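Local coordinates for oligopeptide ABC transporter OppAIV (Borrelia burgdorferi B31, PDB 4GL8), which probably binds oligopeptides outside the inner membrane and hands them to an ABC transporter for uptake, at residues L62-G67 / G77-W82; F311-K316 / Q390-K395; Y363-N368 / N396-V401. All blocks are in the same frame, centred on the assembly; numbering follows the deposited sequence. Where two conformers were deposited one is given.

Overall arrangement
Contact 1 lies far from the other two: its centre is about 45 Å from that of contact 2 and about 54 Å from that of contact 3, across the centre of the chain. It belongs to a separate antiparallel sheet, whereas contacts 2 and 3 share helix 380-397. Their centres are about 12 Å apart, and they touch directly. Ala312 O of contact 2 lies 2.8 Å from Asn396 ND2 of contact 3, and Gln390 NE2 lies 2.7 Å from Val401 O, both probable hydrogen bonds. Contact 2 thus packs a side of this helix, and contact 3 its C-terminal end.

Contact 1 of 3, residues L62-G67 / G77-W82; sequences LGILDG and GLAKSW
Leu62 meets Leu78 just before the first strand of a beta hairpin, strands 65-67 and 74-84, at the margin of a five-stranded antiparallel sheet. The two side chains slide past each other in opposite directions, CD2 of Leu62 coming to 3.9 Å from CD2 of Leu78. Turning CG of Leu62 away from its own nitrogen (chi1 -159°) brings that branch up against the Gly77-Leu78 peptide. In return CD1 of Leu78 presses on the carbonyl of Leu62, 3.4 Å from its O. One residue on, Gly63 O receives the N-H of Leu78 in the carbonyl plane, a nearly straight bond of 2.9 Å with an N-H...O angle of 170°. Ile64 O is shared. Ala79 N approaches it along a lone pair at 3.1 Å, and Gly77 N adds a weak, bent bond at 3.3 Å, while the nitrogen of Leu78 between them is close but poorly aimed. Ala79 packs on Phe93 of strand 90-95, the next strand of the sheet; an Ile64 side-chain contact with it rests on one of two modelled conformers and is doubtful. Leu65 crosses Trp82 at about a right angle, with CD1 over one face of the indole and CD2 3.6 Å from CZ3, on the six-membered ring. Tyr74 and Leu174 of helix 173-176 touch both of these side chains, so the pair belongs to a larger apolar cluster. Asp66, whose carboxylate has a long, weak ion pair with Arg75, completes the contact by setting its CB 3.8 Å from the CA of Gly77.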
loop_
_atom_site.group_PDB
_atom_site.type_symbol
_atom_site.label_atom_id
_atom_site.label_comp_id
_atom_site.label_asym_id
_atom_site.label_seq_id
_atom_site.Cartn_x
_atom_site.Cartn_y
_atom_site.Cartn_z
ATOM N N LEU A 62 12.076 -12.481 2.397
ATOM C CA LEU A 62 12.776 -11.683 3.384
ATOM C C LEU A 62 13.467 -10.497 2.713
ATOM O O LEU A 62 14.192 -10.669 1.743
ATOM C CB LEU A 62 13.809 -12.568 4.051
ATOM C CG LEU A 62 14.345 -12.159 5.404
ATOM C CD1 LEU A 62 13.195 -12.010 6.409
ATOM C CD2 LEU A 62 15.355 -13.228 5.841
ATOM N N GLY A 63 13.177 -9.298 3.190
ATOM C CA GLY A 63 13.866 -8.108 2.762
ATOM C C GLY A 63 15.241 -7.967 3.395
ATOM O O GLY A 63 15.619 -8.740 4.267
ATOM N N ILE A 64 15.993 -6.956 2.958
ATOM C CA ILE A 64 17.295 -6.688 3.560
ATOM C C ILE A 64 17.019 -6.403 5.046
ATOM O O ILE A 64 17.752 -6.860 5.939
ATOM C CB ILE A 64 18.049 -5.546 2.833
ATOM C CG1 ILE A 64 18.423 -5.983 1.403
ATOM C CG2 ILE A 64 19.323 -5.198 3.578
ATOM C CD1 ILE A 64 18.796 -4.841 0.471
ATOM N N LEU A 65 15.954 -5.663 5.288
ATOM C CA LEU A 65 15.387 -5.536 6.582
ATOM C C LEU A 65 14.027 -6.193 6.452
ATOM O O LEU A 65 13.499 -6.309 5.354
ATOM C CB LEU A 65 15.228 -4.089 6.995
ATOM C CG LEU A 65 16.456 -3.198 7.059
ATOM C CD1 LEU A 65 16.186 -2.070 8.028
ATOM C CD2 LEU A 65 17.696 -3.940 7.489
ATOM N N ASP A 66 13.489 -6.620 7.577
ATOM C CA ASP A 66 12.251 -7.339 7.665
ATOM C C ASP A 66 11.323 -6.428 8.475
ATOM O O ASP A 66 11.785 -5.479 9.121
ATOM C CB ASP A 66 12.555 -8.642 8.428
ATOM C CG ASP A 66 11.405 -9.650 8.438
ATOM O OD1 ASP A 66 10.595 -9.691 7.489
ATOM O OD2 ASP A 66 11.339 -10.448 9.405
ATOM N N GLY A 67 10.022 -6.706 8.435
ATOM C CA GLY A 67 9.044 -5.948 9.191
ATOM C C GLY A 67 9.075 -6.409 10.624
ATOM O O GLY A 67 9.332 -7.583 10.920
ATOM N N GLY A 77 16.795 -8.405 8.730
ATOM C CA GLY A 77 16.258 -9.419 7.838
ATOM C C GLY A 77 17.424 -10.163 7.223
ATOM O O GLY A 77 18.174 -10.818 7.934
ATOM N N LEU A 78 17.624 -10.034 5.913
ATOM C CA LEU A 78 18.786 -10.695 5.290
ATOM C C LEU A 78 20.079 -10.170 5.912
ATOM O O LEU A 78 20.992 -10.937 6.196
ATOM C CB LEU A 78 18.787 -10.510 3.772
ATOM C CG LEU A 78 17.644 -11.141 2.982
ATOM C CD1 LEU A 78 17.594 -10.566 1.580
ATOM C CD2 LEU A 78 17.861 -12.636 2.911
ATOM N N ALA A 79 20.092 -8.868 6.172
ATOM C CA ALA A 79 21.160 -8.184 6.890
ATOM C C ALA A 79 20.970 -8.305 8.395
ATOM O O ALA A 79 19.909 -7.949 8.922
ATOM C CB ALA A 79 21.165 -6.705 6.521
ATOM N N LYS A 80 22.002 -8.800 9.075
ATOM C CA LYS A 80 22.034 -8.829 10.529
ATOM C C LYS A 80 22.438 -7.487 11.151
ATOM O O LYS A 80 22.113 -7.242 12.290
ATOM C CB LYS A 80 22.938 -9.935 11.054
ATOM C CG LYS A 80 24.405 -9.735 10.772
ATOM C CD LYS A 80 25.207 -10.971 11.159
ATOM C CE LYS A 80 26.681 -10.726 10.854
ATOM N NZ LYS A 80 27.532 -11.865 11.307
ATOM N N SER A 81 23.119 -6.626 10.396
ATOM C CA SER A 81 23.465 -5.297 10.863
ATOM C C SER A 81 23.896 -4.420 9.690
ATOM O O SER A 81 24.060 -4.882 8.553
ATOM C CB SER A 81 24.605 -5.374 11.887
ATOM O OG SER A 81 25.743 -5.978 11.299
ATOM N N TRP A 82 24.085 -3.145 9.981
ATOM C CA TRP A 82 24.386 -2.204 8.935
ATOM C C TRP A 82 25.129 -1.036 9.527
ATOM O O TRP A 82 25.018 -0.775 10.718
ATOM C CB TRP A 82 23.087 -1.736 8.237
ATOM C CG TRP A 82 22.025 -1.275 9.197
ATOM C CD1 TRP A 82 21.852 -0.022 9.663
ATOM C CD2 TRP A 82 21.028 -2.080 9.838
ATOM N NE1 TRP A 82 20.825 0.019 10.545
ATOM C CE2 TRP A 82 20.289 -1.231 10.670
ATOM C CE3 TRP A 82 20.696 -3.440 9.792
ATOM C CZ2 TRP A 82 19.213 -1.682 11.453
ATOM C CZ3 TRP A 82 19.626 -3.900 10.581
ATOM C CH2 TRP A 82 18.898 -3.017 11.391
#

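Contact 2 of 3, residues F311-K316 / Q390-K395; sequences FAIDRK and QNQWKK
Gln392 reaches from helix 380-397 to the backbone of Asp314, and this is the single hydrogen bond between 311-316 and 390-395. Asp314 N donates to Gln392 OE1 over 2.9 Å, with an N-H...O angle of 152°; the nitrogen stands 39° above the plane of the amide carbonyl rather than on a lone pair. The glutamine gets there by bending at its second torsion (chi2 -71°), which turns the amide toward the loop, and OE1 then also lies 3.3 Å from Asp314 CB. The carboxylate of Asp314 is engaged elsewhere: OD2 bonds to Thr317 OG1, and the side chain caps a backbone nitrogen of the helix that starts just after it.

The apolar contacts gather round Trp393. Ala312 CB lies in the plane of the indole, at its edge, 3.9 Å from CD1. Ile313 comes in obliquely with its terminal methyl, CD1, which sits 3.2 Å from NE1, tight for a methyl, and 3.7 Å from CE2 of Trp393. The same methyl also touches Gln392 CB at 3.9 Å. Despite this close methyl, the N-H of the indole is satisfied by Leu309 O in helix 303-311, a bond that should fix the rotation of the ring.

Both kinds of interaction meet at a helix-loop-helix corner: the short link from helix 303-311 to helix 315-323 lies along the flank of helix 380-397, with Asp314 as the N-cap of the helix that follows.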
loop_
_atom_site.group_PDB
_atom_site.type_symbol
_atom_site.label_atom_id
_atom_site.label_comp_id
_atom_site.label_asym_id
_atom_site.label_seq_id
_atom_site.Cartn_x
_atom_site.Cartn_y
_atom_site.Cartn_z
ATOM N N PHE A 311 -16.578 19.131 -0.711
ATOM C CA PHE A 311 -17.374 19.784 0.336
ATOM C C PHE A 311 -18.801 19.225 0.482
ATOM O O PHE A 311 -19.411 19.401 1.529
ATOM C CB PHE A 311 -17.481 21.285 0.080
ATOM C CG PHE A 311 -16.333 22.071 0.596
ATOM C CD1 PHE A 311 -15.306 22.460 -0.237
ATOM C CD2 PHE A 311 -16.287 22.462 1.905
ATOM C CE1 PHE A 311 -14.239 23.198 0.236
ATOM C CE2 PHE A 311 -15.217 23.204 2.386
ATOM C CZ PHE A 311 -14.198 23.577 1.543
ATOM N N ALA A 312 -19.326 18.575 -0.557
ATOM C CA ALA A 312 -20.663 17.985 -0.507
ATOM C C ALA A 312 -20.752 16.653 0.261
ATOM O O ALA A 312 -21.861 16.125 0.433
ATOM C CB ALA A 312 -21.184 17.791 -1.913
ATOM N N ILE A 313 -19.625 16.096 0.723
ATOM C CA ILE A 313 -19.655 14.836 1.496
ATOM C C ILE A 313 -19.627 15.064 3.010
ATOM O O ILE A 313 -18.706 15.673 3.534
ATOM C CB ILE A 313 -18.429 13.957 1.227
ATOM C CG1 ILE A 313 -18.181 13.708 -0.288
ATOM C CG2 ILE A 313 -18.519 12.665 2.026
ATOM C CD1 ILE A 313 -19.262 12.942 -0.976
ATOM N N ASP A 314 -20.592 14.505 3.730
ATOM C CA ASP A 314 -20.588 14.586 5.195
ATOM C C ASP A 314 -19.659 13.492 5.766
ATOM O O ASP A 314 -20.101 12.359 5.984
ATOM C CB ASP A 314 -22.024 14.421 5.713
ATOM C CG ASP A 314 -22.123 14.509 7.227
ATOM O OD1 ASP A 314 -21.110 14.783 7.917
ATOM O OD2 ASP A 314 -23.241 14.297 7.722
ATOM N N ARG A 315 -18.395 13.850 6.015
ATOM C CA ARG A 315 -17.347 12.911 6.421
ATOM C C ARG A 315 -17.572 12.267 7.766
ATOM O O ARG A 315 -17.279 11.090 7.927
ATOM C CB ARG A 315 -15.972 13.609 6.457
ATOM C CG ARG A 315 -15.410 13.872 5.068
ATOM C CD ARG A 315 -14.281 14.890 5.056
ATOM N NE ARG A 315 -13.778 15.081 3.691
ATOM C CZ ARG A 315 -14.369 15.826 2.765
ATOM N NH1 ARG A 315 -15.481 16.491 3.038
ATOM N NH2 ARG A 315 -13.831 15.910 1.565
ATOM N N LYS A 316 -18.037 13.043 8.733
ATOM C CA LYS A 316 -18.346 12.531 10.071
ATOM C C LYS A 316 -19.436 11.456 10.022
ATOM O O LYS A 316 -19.323 10.414 10.672
ATOM C CB LYS A 316 -18.780 13.653 11.015
ATOM N N GLN A 390 -22.692 8.393 -3.372
ATOM C CA GLN A 390 -23.653 8.640 -4.440
ATOM C C GLN A 390 -24.821 9.473 -3.935
ATOM O O GLN A 390 -25.215 10.455 -4.575
ATOM C CB GLN A 390 -24.184 7.315 -4.987
ATOM C CG GLN A 390 -25.303 7.468 -5.998
ATOM C CD GLN A 390 -25.768 6.137 -6.560
ATOM O OE1 GLN A 390 -26.140 5.238 -5.820
ATOM N NE2 GLN A 390 -25.775 6.026 -7.883
ATOM N N ASN A 391 -25.351 9.045 -2.781
ATOM C CA ASN A 391 -26.437 9.706 -2.090
ATOM C C ASN A 391 -26.104 11.104 -1.574
ATOM O O ASN A 391 -26.975 11.964 -1.548
ATOM C CB ASN A 391 -26.915 8.834 -0.908
ATOM C CG ASN A 391 -28.056 9.465 -0.138
ATOM O OD1 ASN A 391 -27.868 10.302 0.759
ATOM N ND2 ASN A 391 -29.247 9.068 -0.479
ATOM N N GLN A 392 -24.876 11.320 -1.124
ATOM C CA GLN A 392 -24.457 12.660 -0.721
ATOM C C GLN A 392 -24.481 13.614 -1.920
ATOM O O GLN A 392 -25.050 14.692 -1.841
ATOM C CB GLN A 392 -23.060 12.649 -0.083
ATOM C CG GLN A 392 -22.994 11.948 1.268
ATOM C CD GLN A 392 -23.685 12.733 2.362
ATOM O OE1 GLN A 392 -23.241 13.807 2.735
ATOM N NE2 GLN A 392 -24.806 12.216 2.846
ATOM N N TRP A 393 -23.857 13.222 -3.027
ATOM C CA TRP A 393 -23.925 14.022 -4.259
ATOM C C TRP A 393 -25.357 14.260 -4.805
ATOM O O TRP A 393 -25.698 15.374 -5.251
ATOM C CB TRP A 393 -22.998 13.435 -5.297
ATOM C CG TRP A 393 -21.559 13.568 -4.871
ATOM C CD1 TRP A 393 -21.046 14.470 -3.983
ATOM C CD2 TRP A 393 -20.460 12.798 -5.326
ATOM N NE1 TRP A 393 -19.699 14.318 -3.859
ATOM C CE2 TRP A 393 -19.300 13.304 -4.684
ATOM C CE3 TRP A 393 -20.325 11.738 -6.235
ATOM C CZ2 TRP A 393 -18.055 12.773 -4.889
ATOM C CZ3 TRP A 393 -19.073 11.221 -6.446
ATOM C CH2 TRP A 393 -17.957 11.744 -5.776
ATOM N N LYS A 394 -26.211 13.252 -4.720
ATOM C CA LYS A 394 -27.581 13.445 -5.155
ATOM C C LYS A 394 -28.300 14.433 -4.232
ATOM O O LYS A 394 -28.798 15.455 -4.690
ATOM C CB LYS A 394 -28.335 12.117 -5.232
ATOM C CG LYS A 394 -29.803 12.255 -5.627
ATOM C CD LYS A 394 -29.976 13.108 -6.889
ATOM C CE LYS A 394 -31.361 12.962 -7.520
ATOM N NZ LYS A 394 -31.376 13.633 -8.853
ATOM N N LYS A 395 -28.312 14.146 -2.940
ATOM C CA LYS A 395 -28.962 15.012 -1.955
ATOM C C LYS A 395 -28.401 16.443 -1.894
ATOM O O LYS A 395 -29.155 17.387 -1.874
ATOM C CB LYS A 395 -28.872 14.371 -0.568
ATOM C CG LYS A 395 -29.615 15.130 0.520
ATOM C CD LYS A 395 -29.968 14.249 1.720
ATOM C CE LYS A 395 -28.749 13.673 2.444
ATOM N NZ LYS A 395 -27.969 14.701 3.165
#

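Contact 3 of 3, residues Y363-N368 / N396-V401; sequences YPNGNN and NLNINV
The C-terminal end of helix 380-397 meets a tight loop here: Asn398, which leaves the helix with positive phi (55°), faces Asn365 and Gly366. The loop is folded by two overlapping beta turns, closed by Gly366 N to Tyr363 O at 2.9 Å and by Asn367 N to Pro364 O at 2.8 Å. The first of these bonds turns the N-H of Gly366 inward to its own loop, although Leu397 O is not far off.

Asn398 makes the direct polar bond. Its ND2 donates to the backbone O of Asn365 over 2.9 Å, with an N-H...O angle of 147°, and the nitrogen is tilted modestly from the carbonyl plane. The two asparagine side chains lie across each other with their amide planes 34° apart. Their ND2 atoms stand 3.4 Å from one another, but as two donors they do not bond. The other end of the amide, Asn398 OD1, takes a hydrogen bond from Lys394 NZ, which also reaches Asn400 OD1, so the amide is held at both ends.

Gly366 packs against the same turn, its CA 3.8 Å from Asn398 O and 4.2 Å from Ile399 CG2. A water lies 2.9 Å from both Gly366 O and Asn398 O and can donate to either, though it has other acceptors in reach.

On the buried side, Leu397 packs on Ala312 and on Ala354 of helix 351-361, while Ile399 touches Leu358 of that helix, Leu309 of helix 303-311 and Trp393. The two segments lead on to strands 372-377 and 401-406, which pair in parallel.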
loop_
_atom_site.group_PDB
_atom_site.type_symbol
_atom_site.label_atom_id
_atom_site.label_comp_id
_atom_site.label_asym_id
_atom_site.label_seq_id
_atom_site.Cartn_x
_atom_site.Cartn_y
_atom_site.Cartn_z
ATOM N N TYR A 363 -23.346 24.663 -13.315
ATOM C CA TYR A 363 -24.346 23.598 -13.105
ATOM C C TYR A 363 -25.280 23.938 -11.944
ATOM O O TYR A 363 -25.323 23.222 -10.942
ATOM C CB TYR A 363 -23.638 22.254 -12.839
ATOM C CG TYR A 363 -22.499 22.040 -13.777
ATOM C CD1 TYR A 363 -22.727 21.566 -15.052
ATOM C CD2 TYR A 363 -21.202 22.389 -13.419
ATOM C CE1 TYR A 363 -21.693 21.399 -15.944
ATOM C CE2 TYR A 363 -20.151 22.249 -14.320
ATOM C CZ TYR A 363 -20.416 21.746 -15.589
ATOM O OH TYR A 363 -19.428 21.578 -16.527
ATOM N N PRO A 364 -26.010 25.055 -12.058
ATOM C CA PRO A 364 -26.862 25.407 -10.929
ATOM C C PRO A 364 -27.902 24.305 -10.677
ATOM O O PRO A 364 -28.417 23.695 -11.620
ATOM C CB PRO A 364 -27.504 26.735 -11.374
ATOM C CG PRO A 364 -27.473 26.673 -12.863
ATOM C CD PRO A 364 -26.156 26.011 -13.168
ATOM N N ASN A 365 -28.155 24.026 -9.410
ATOM C CA ASN A 365 -28.981 22.881 -8.984
ATOM C C ASN A 365 -28.716 21.588 -9.764
ATOM O O ASN A 365 -29.609 20.759 -9.933
ATOM C CB ASN A 365 -30.475 23.225 -9.004
ATOM C CG ASN A 365 -31.302 22.256 -8.143
ATOM O OD1 ASN A 365 -30.899 21.908 -7.022
ATOM N ND2 ASN A 365 -32.442 21.788 -8.678
ATOM N N GLY A 366 -27.473 21.439 -10.222
ATOM C CA GLY A 366 -27.039 20.285 -10.966
ATOM C C GLY A 366 -27.316 20.277 -12.456
ATOM O O GLY A 366 -26.926 19.333 -13.125
ATOM N N ASN A 367 -27.974 21.309 -12.982
ATOM C CA ASN A 367 -28.337 21.352 -14.413
ATOM C C ASN A 367 -27.140 21.144 -15.346
ATOM O O ASN A 367 -26.089 21.768 -15.166
ATOM C CB ASN A 367 -28.974 22.687 -14.796
ATOM C CG ASN A 367 -30.307 22.920 -14.131
ATOM O OD1 ASN A 367 -30.959 21.995 -13.655
ATOM N ND2 ASN A 367 -30.722 24.178 -14.103
ATOM N N ASN A 368 -27.308 20.241 -16.310
ATOM C CA ASN A 368 -26.285 19.912 -17.283
ATOM C C ASN A 368 -25.031 19.237 -16.746
ATOM O O ASN A 368 -24.111 18.987 -17.520
ATOM C CB ASN A 368 -25.931 21.154 -18.115
ATOM C CG ASN A 368 -27.130 21.678 -18.883
ATOM O OD1 ASN A 368 -27.752 20.934 -19.648
ATOM N ND2 ASN A 368 -27.488 22.935 -18.657
ATOM N N ASN A 396 -27.082 16.626 -1.871
ATOM C CA ASN A 396 -26.527 17.976 -1.611
ATOM C C ASN A 396 -26.230 18.792 -2.844
ATOM O O ASN A 396 -26.168 20.014 -2.767
ATOM C CB ASN A 396 -25.256 17.883 -0.782
ATOM C CG ASN A 396 -25.509 17.284 0.578
ATOM O OD1 ASN A 396 -26.530 17.543 1.185
ATOM N ND2 ASN A 396 -24.561 16.492 1.068
ATOM N N LEU A 397 -26.031 18.116 -3.971
ATOM C CA LEU A 397 -25.657 18.779 -5.206
ATOM C C LEU A 397 -26.674 18.548 -6.324
ATOM O O LEU A 397 -26.629 19.243 -7.330
ATOM C CB LEU A 397 -24.253 18.303 -5.616
ATOM C CG LEU A 397 -23.054 18.730 -4.747
ATOM C CD1 LEU A 397 -21.749 18.259 -5.361
ATOM C CD2 LEU A 397 -22.998 20.242 -4.601
ATOM N N ASN A 398 -27.610 17.604 -6.130
ATOM C CA ASN A 398 -28.533 17.175 -7.182
ATOM C C ASN A 398 -27.814 16.717 -8.446
ATOM O O ASN A 398 -28.268 16.980 -9.555
ATOM C CB ASN A 398 -29.541 18.285 -7.529
ATOM C CG ASN A 398 -30.747 17.744 -8.277
ATOM O OD1 ASN A 398 -31.099 16.584 -8.112
ATOM N ND2 ASN A 398 -31.365 18.565 -9.117
ATOM N N ILE A 399 -26.688 16.027 -8.281
ATOM C CA ILE A 399 -26.070 15.330 -9.412
ATOM C C ILE A 399 -26.179 13.821 -9.244
ATOM O O ILE A 399 -26.201 13.323 -8.096
ATOM C CB ILE A 399 -24.606 15.732 -9.604
ATOM C CG1 ILE A 399 -23.728 15.182 -8.506
ATOM C CG2 ILE A 399 -24.469 17.253 -9.630
ATOM C CD1 ILE A 399 -22.349 15.770 -8.540
ATOM N N ASN A 400 -26.220 13.119 -10.392
ATOM C CA ASN A 400 -26.345 11.658 -10.466
ATOM C C ASN A 400 -25.075 10.972 -10.969
ATOM O O ASN A 400 -24.510 11.340 -12.008
ATOM C CB ASN A 400 -27.445 11.293 -11.438
ATOM C CG ASN A 400 -28.756 11.935 -11.084
ATOM O OD1 ASN A 400 -29.412 11.544 -10.121
ATOM N ND2 ASN A 400 -29.149 12.922 -11.857
ATOM N N VAL A 401 -24.645 9.954 -10.248
ATOM C CA VAL A 401 -23.527 9.157 -10.689
ATOM C C VAL A 401 -23.984 7.711 -10.786
ATOM O O VAL A 401 -24.970 7.329 -10.161
ATOM C CB VAL A 401 -22.329 9.261 -9.727
ATOM C CG1 VAL A 401 -21.766 10.677 -9.725
ATOM C CG2 VAL A 401 -22.695 8.813 -8.309
HETATM O O HOH W 1 -27.661 16.640 -12.376
#